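Local coordinates for putative type VI secretion protein (Escherichia coli, PDB 4PS2) that probably builds, with its partner TssC, the contractile sheath of the type VI secretion system, this chain being the C-terminal fragment of TssB, at residues Met29-Ser34 with Glu54-Asp59; Leu36-Leu39 with Leu43-Asn46. All blocks are in the same frame, centred on the assembly; numbering follows the deposited sequence.

Contact 1 (Met29-Ser34 with Glu54-Asp59); sequences MLAMRS and EKILRD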
loop_
_atom_site.group_PDB
_atom_site.type_symbol
_atom_site.label_atom_id
_atom_site.label_comp_id
_atom_site.label_asym_id
_atom_site.label_seq_id
_atom_site.Cartn_x
_atom_site.Cartn_y
_atom_site.Cartn_z
ATOM N N MET A 29 2.023 -0.228 0.381
ATOM C CA MET A 29 2.452 0.922 -0.420
ATOM C C MET A 29 2.821 0.525 -1.862
ATOM O O MET A 29 2.479 1.256 -2.800
ATOM C CB MET A 29 3.656 1.601 0.252
ATOM C CG MET A 29 3.271 2.498 1.447
ATOM S SD MET A 29 4.731 2.959 2.428
ATOM C CE MET A 29 5.451 4.125 1.396
ATOM N N LEU A 30 3.547 -0.608 -2.039
ATOM C CA LEU A 30 3.922 -1.056 -3.375
ATOM C C LEU A 30 2.679 -1.607 -4.105
ATOM O O LEU A 30 2.477 -1.290 -5.280
ATOM C CB LEU A 30 5.070 -2.069 -3.349
ATOM C CG LEU A 30 5.545 -2.584 -4.715
ATOM C CD1 LEU A 30 6.033 -1.433 -5.630
ATOM C CD2 LEU A 30 6.626 -3.658 -4.546
ATOM N N ALA A 31 1.841 -2.391 -3.416
ATOM C CA ALA A 31 0.604 -2.903 -4.038
ATOM C C ALA A 31 -0.350 -1.753 -4.441
ATOM O O ALA A 31 -1.010 -1.814 -5.487
ATOM C CB ALA A 31 -0.096 -3.870 -3.100
ATOM N N MET A 32 -0.392 -0.692 -3.615
ATOM C CA MET A 32 -1.228 0.461 -3.868
ATOM C C MET A 32 -0.701 1.241 -5.083
ATOM O O MET A 32 -1.491 1.668 -5.928
ATOM C CB MET A 32 -1.257 1.353 -2.606
ATOM C CG MET A 32 -2.275 2.423 -2.658
ATOM S SD MET A 32 -3.978 1.800 -2.603
ATOM C CE MET A 32 -4.789 3.243 -3.264
ATOM N N ARG A 33 0.644 1.414 -5.165
ATOM C CA ARG A 33 1.281 2.121 -6.271
ATOM C C ARG A 33 0.969 1.411 -7.589
ATOM O O ARG A 33 0.616 2.074 -8.551
ATOM C CB ARG A 33 2.790 2.202 -6.049
ATOM C CG ARG A 33 3.521 2.899 -7.191
ATOM C CD ARG A 33 4.938 2.454 -7.230
ATOM N NE ARG A 33 5.661 2.932 -6.056
ATOM C CZ ARG A 33 6.903 2.580 -5.770
ATOM N NH1 ARG A 33 7.564 1.755 -6.570
ATOM N NH2 ARG A 33 7.506 3.069 -4.700
ATOM N N SER A 34 1.070 0.072 -7.619
ATOM C CA SER A 34 0.782 -0.743 -8.810
ATOM C C SER A 34 -0.684 -0.653 -9.218
ATOM O O SER A 34 -0.998 -0.535 -10.406
ATOM C CB SER A 34 1.179 -2.201 -8.574
ATOM O OG SER A 34 2.554 -2.308 -8.236
ATOM N N GLU A 54 -9.722 -3.049 -1.488
ATOM C CA GLU A 54 -10.136 -3.586 -0.217
ATOM C C GLU A 54 -9.223 -4.717 0.250
ATOM O O GLU A 54 -8.927 -4.795 1.382
ATOM C CB GLU A 54 -11.633 -3.914 -0.209
ATOM C CG GLU A 54 -12.535 -2.701 -0.473
ATOM C CD GLU A 54 -12.296 -1.526 0.464
ATOM O OE1 GLU A 54 -12.295 -0.371 0.037
ATOM O OE2 GLU A 54 -12.084 -1.767 1.643
ATOM N N LYS A 55 -8.736 -5.539 -0.648
ATOM C CA LYS A 55 -7.774 -6.580 -0.341
ATOM C C LYS A 55 -6.438 -6.025 0.220
ATOM O O LYS A 55 -5.959 -6.460 1.203
ATOM C CB LYS A 55 -7.537 -7.405 -1.568
ATOM C CG LYS A 55 -6.595 -8.546 -1.389
ATOM N N ILE A 56 -5.896 -5.036 -0.443
ATOM C CA ILE A 56 -4.725 -4.361 0.031
ATOM C C ILE A 56 -4.917 -3.821 1.465
ATOM O O ILE A 56 -4.114 -4.054 2.306
ATOM C CB ILE A 56 -4.261 -3.260 -0.955
ATOM C CG1 ILE A 56 -3.886 -3.857 -2.296
ATOM C CG2 ILE A 56 -3.077 -2.529 -0.390
ATOM C CD1 ILE A 56 -3.480 -2.836 -3.323
ATOM N N LEU A 57 -5.996 -3.112 1.713
ATOM C CA LEU A 57 -6.166 -2.409 2.971
ATOM C C LEU A 57 -6.709 -3.269 4.119
ATOM O O LEU A 57 -6.761 -2.853 5.224
ATOM C CB LEU A 57 -7.003 -1.172 2.786
ATOM C CG LEU A 57 -6.519 -0.188 1.743
ATOM C CD1 LEU A 57 -7.493 0.930 1.532
ATOM C CD2 LEU A 57 -5.139 0.350 1.937
ATOM N N ARG A 58 -7.066 -4.482 3.786
ATOM C CA ARG A 58 -7.563 -5.485 4.721
ATOM C C ARG A 58 -6.451 -5.978 5.682
ATOM O O ARG A 58 -6.787 -6.405 6.779
ATOM C CB ARG A 58 -8.150 -6.645 3.898
ATOM C CG ARG A 58 -8.790 -7.798 4.656
ATOM C CD ARG A 58 -9.412 -8.796 3.691
ATOM N NE ARG A 58 -10.327 -8.138 2.755
ATOM C CZ ARG A 58 -10.520 -8.518 1.497
ATOM N NH1 ARG A 58 -9.887 -9.582 1.012
ATOM N NH2 ARG A 58 -11.356 -7.847 0.719
ATOM N N ASP A 59 -5.148 -5.900 5.293
ATOM C CA ASP A 59 -4.026 -6.364 6.125
ATOM C C ASP A 59 -4.137 -5.863 7.576
ATOM O O ASP A 59 -4.128 -4.655 7.812
ATOM C CB ASP A 59 -2.659 -5.995 5.514
ATOM C CG ASP A 59 -1.478 -6.786 6.071
ATOM O OD1 ASP A 59 -1.518 -7.172 7.260
ATOM O OD2 ASP A 59 -0.503 -6.979 5.333
#

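Contact 2 (Leu36-Leu39 with Leu43-Asn46); sequences LRDL and LLDN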
loop_
_atom_site.group_PDB
_atom_site.type_symbol
_atom_site.label_atom_id
_atom_site.label_comp_id
_atom_site.label_asym_id
_atom_site.label_seq_id
_atom_site.Cartn_x
_atom_site.Cartn_y
_atom_site.Cartn_z
ATOM N N LEU A 36 -2.868 1.832 -8.460
ATOM C CA LEU A 36 -3.156 3.185 -8.967
ATOM C C LEU A 36 -2.604 3.363 -10.384
ATOM O O LEU A 36 -3.241 4.016 -11.202
ATOM C CB LEU A 36 -2.571 4.263 -8.052
ATOM C CG LEU A 36 -3.289 4.505 -6.718
ATOM C CD1 LEU A 36 -2.380 5.300 -5.766
ATOM C CD2 LEU A 36 -4.605 5.266 -6.932
ATOM N N ARG A 37 -1.436 2.777 -10.685
ATOM C CA ARG A 37 -0.863 2.873 -12.027
ATOM C C ARG A 37 -1.753 2.125 -13.017
ATOM O O ARG A 37 -1.987 2.625 -14.116
ATOM C CB ARG A 37 0.581 2.356 -12.055
ATOM C CG ARG A 37 1.534 3.276 -11.275
ATOM C CD ARG A 37 2.985 2.809 -11.252
ATOM N NE ARG A 37 3.575 2.916 -12.584
ATOM C CZ ARG A 37 4.041 4.040 -13.124
ATOM N NH1 ARG A 37 4.047 5.172 -12.422
ATOM N NH2 ARG A 37 4.516 4.040 -14.357
ATOM N N ASP A 38 -2.274 0.945 -12.614
ATOM C CA ASP A 38 -3.192 0.124 -13.425
ATOM C C ASP A 38 -4.451 0.919 -13.729
ATOM O O ASP A 38 -4.844 1.024 -14.891
ATOM C CB ASP A 38 -3.551 -1.192 -12.690
ATOM C CG ASP A 38 -2.416 -2.202 -12.607
ATOM O OD1 ASP A 38 -1.469 -2.105 -13.418
ATOM O OD2 ASP A 38 -2.460 -3.077 -11.707
ATOM N N LEU A 39 -5.053 1.525 -12.696
ATOM C CA LEU A 39 -6.242 2.358 -12.845
ATOM C C LEU A 39 -5.970 3.551 -13.783
ATOM O O LEU A 39 -6.749 3.783 -14.717
ATOM C CB LEU A 39 -6.707 2.885 -11.486
ATOM C CG LEU A 39 -7.957 3.785 -11.528
ATOM C CD1 LEU A 39 -9.226 2.963 -11.732
ATOM C CD2 LEU A 39 -8.075 4.617 -10.262
ATOM N N LEU A 43 -5.960 -0.018 -17.260
ATOM C CA LEU A 43 -5.759 -1.458 -17.411
ATOM C C LEU A 43 -6.787 -2.295 -16.672
ATOM O O LEU A 43 -6.958 -3.463 -16.999
ATOM C CB LEU A 43 -4.304 -1.868 -17.083
ATOM C CG LEU A 43 -3.268 -1.310 -18.049
ATOM C CD1 LEU A 43 -1.867 -1.503 -17.506
ATOM C CD2 LEU A 43 -3.425 -1.924 -19.438
ATOM N N LEU A 44 -7.532 -1.681 -15.732
ATOM C CA LEU A 44 -8.628 -2.368 -15.058
ATOM C C LEU A 44 -9.787 -1.423 -14.861
ATOM O O LEU A 44 -9.580 -0.210 -14.840
ATOM C CB LEU A 44 -8.206 -3.066 -13.743
ATOM C CG LEU A 44 -7.143 -2.409 -12.894
ATOM C CD1 LEU A 44 -7.733 -1.327 -12.019
ATOM C CD2 LEU A 44 -6.438 -3.432 -12.071
ATOM N N ASP A 45 -11.008 -1.961 -14.752
ATOM C CA ASP A 45 -12.191 -1.133 -14.549
ATOM C C ASP A 45 -12.364 -0.810 -13.059
ATOM O O ASP A 45 -11.679 -1.406 -12.223
ATOM C CB ASP A 45 -13.443 -1.800 -15.155
ATOM C CG ASP A 45 -13.831 -3.151 -14.586
ATOM O OD1 ASP A 45 -13.139 -3.637 -13.670
ATOM O OD2 ASP A 45 -14.844 -3.716 -15.042
ATOM N N ASN A 46 -13.290 0.116 -12.735
ATOM C CA ASN A 46 -13.564 0.571 -11.376
ATOM C C ASN A 46 -13.960 -0.537 -10.416
ATOM O O ASN A 46 -13.575 -0.466 -9.256
ATOM C CB ASN A 46 -14.643 1.660 -11.373
ATOM C CG ASN A 46 -14.226 3.020 -11.904
ATOM O OD1 ASN A 46 -13.044 3.348 -12.077
ATOM N ND2 ASN A 46 -15.209 3.865 -12.131
#

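Contact 1 (Met29-Ser34 with Glu54-Asp59)
Ala-31 and Ile-56 carry this contact between helix 16-40 and helix 46-57, a small apolar patch in which one long branch rests on the methyl and backbone of a neighbouring helix. Along Met-29-Ser-34, Ala-31 is the first residue to take part. Its methyl is directed at the partner helix and meets the end of the isoleucine, with Ala-31 CB 3.5 Å from Ile-56 CD1. The same terminal methyl also rests on the backbone, Ile-56 CD1 lying 3.4 Å from Ala-31 O. Alanine suits this place because a side chain of one carbon lets the incoming branch settle against the main chain, and the two helices come close, with Ala-31 CA and Ile-56 CA 6.9 Å apart. The isoleucine reaches so far because its CG1 arm is extended: CG1 stands anti to the carbonyl carbon (chi1 -62°), and CD1 then continues straight out, anti to CA (chi2 178°). Next in line, Met-32 offers its backbone, with Met-32 N 3.8 Å from Ile-56 CD1. Its side chain runs past that methyl more loosely, Met-32 SD being 4.7 Å from Ile-56 CD1. A long, flexible, unbranched thioether suits a buried place between helices, since it can pass beside the isoleucine and still reach Leu-70 and Val-74. Between the two segments the contact is van der Waals packing. Beyond it, Arg-33 donates from NH1 to the carbonyls of Glu-1 and Ser-3, tying the extended N-terminal segment to the helix. Met-32 and Leu-57 both lean on Leu-70 of helix 64-71, while Ile-56 also touches Leu-35, so this spot is where the three helices of the bundle converge.

Contact 2 (Leu36-Leu39 with Leu43-Asn46)
Asp-38 and Leu-44 form the tighter half of this contact, the leucine lying against the carbon part of the aspartate. Leu-44 CD2 is 3.7 Å from Asp-38 CB, and the other methyl of Leu-44 turns to the backbone, where CD1 stands 4.0 Å from Leu-39 N. The two branches thus rest on neighbouring residues of the last turn of helix 16-40, one beside the aspartate's CB and one over the peptide that follows it. On the inner side, facing helix 46-57, Leu-39 starts out away from the loop, but with CG anti to the backbone N (chi1 180°) its CD1 swings round to within 3.9 Å of Asn-46 OD1. Leucine is apt there, since it also packs on Phe-49 and Pro-75, whereas polar Asn-46 fits the partly exposed start of its helix. A bond from the main chain fixes the approach: Leu-43 N donates to Asp-38 O over 2.8 Å, with an angle of 156° at the hydrogen. Spanning five residues instead of the helical four, it is a six-to-one bond of the sort found where a helix ends and the chain reverses. The loop then delivers Asp-45 to the N-cap of helix 46-57, its OD1 also hydrogen-bonded to Thr-48 OG1, so one helix is closed and the next opened within a few residues, the connection of a helical hairpin. Leucine suits position 44 because its forked end can cover helix backbone and also touch Phe-49; an alanine here would probably leave a gap beside the CB of Asp-38 and deprive Phe-49 of an apolar neighbour. The outer side is looser: Leu-43 CD1 lies 4.2 Å from Asp-38 OD1, at about a right angle to the aspartate, and this leucine is exposed to solvent.

How the contacts relate
Both contacts draw on helix 16-40, and their centres lie about 13 Å apart. Contact 1 sits about 4 Å from the chain's centre and is partly buried; contact 2, about 15 Å out, is a surface contact at the turn leading into helix 46-57. Along the chain, contact 2 is nested inside the loop that contact 1 closes: the turn reverses the chain, and contact 1 packs the two helices together farther from it. Their chemistry follows their places: near the middle an isoleucine methyl packs on a methyl and on helix backbone, whereas at the hairpin end leucines share the work with a backbone hydrogen bond and polar Asp-38 and Asn-46. Contact 2 nevertheless buries the larger area, 264 against 161 Å².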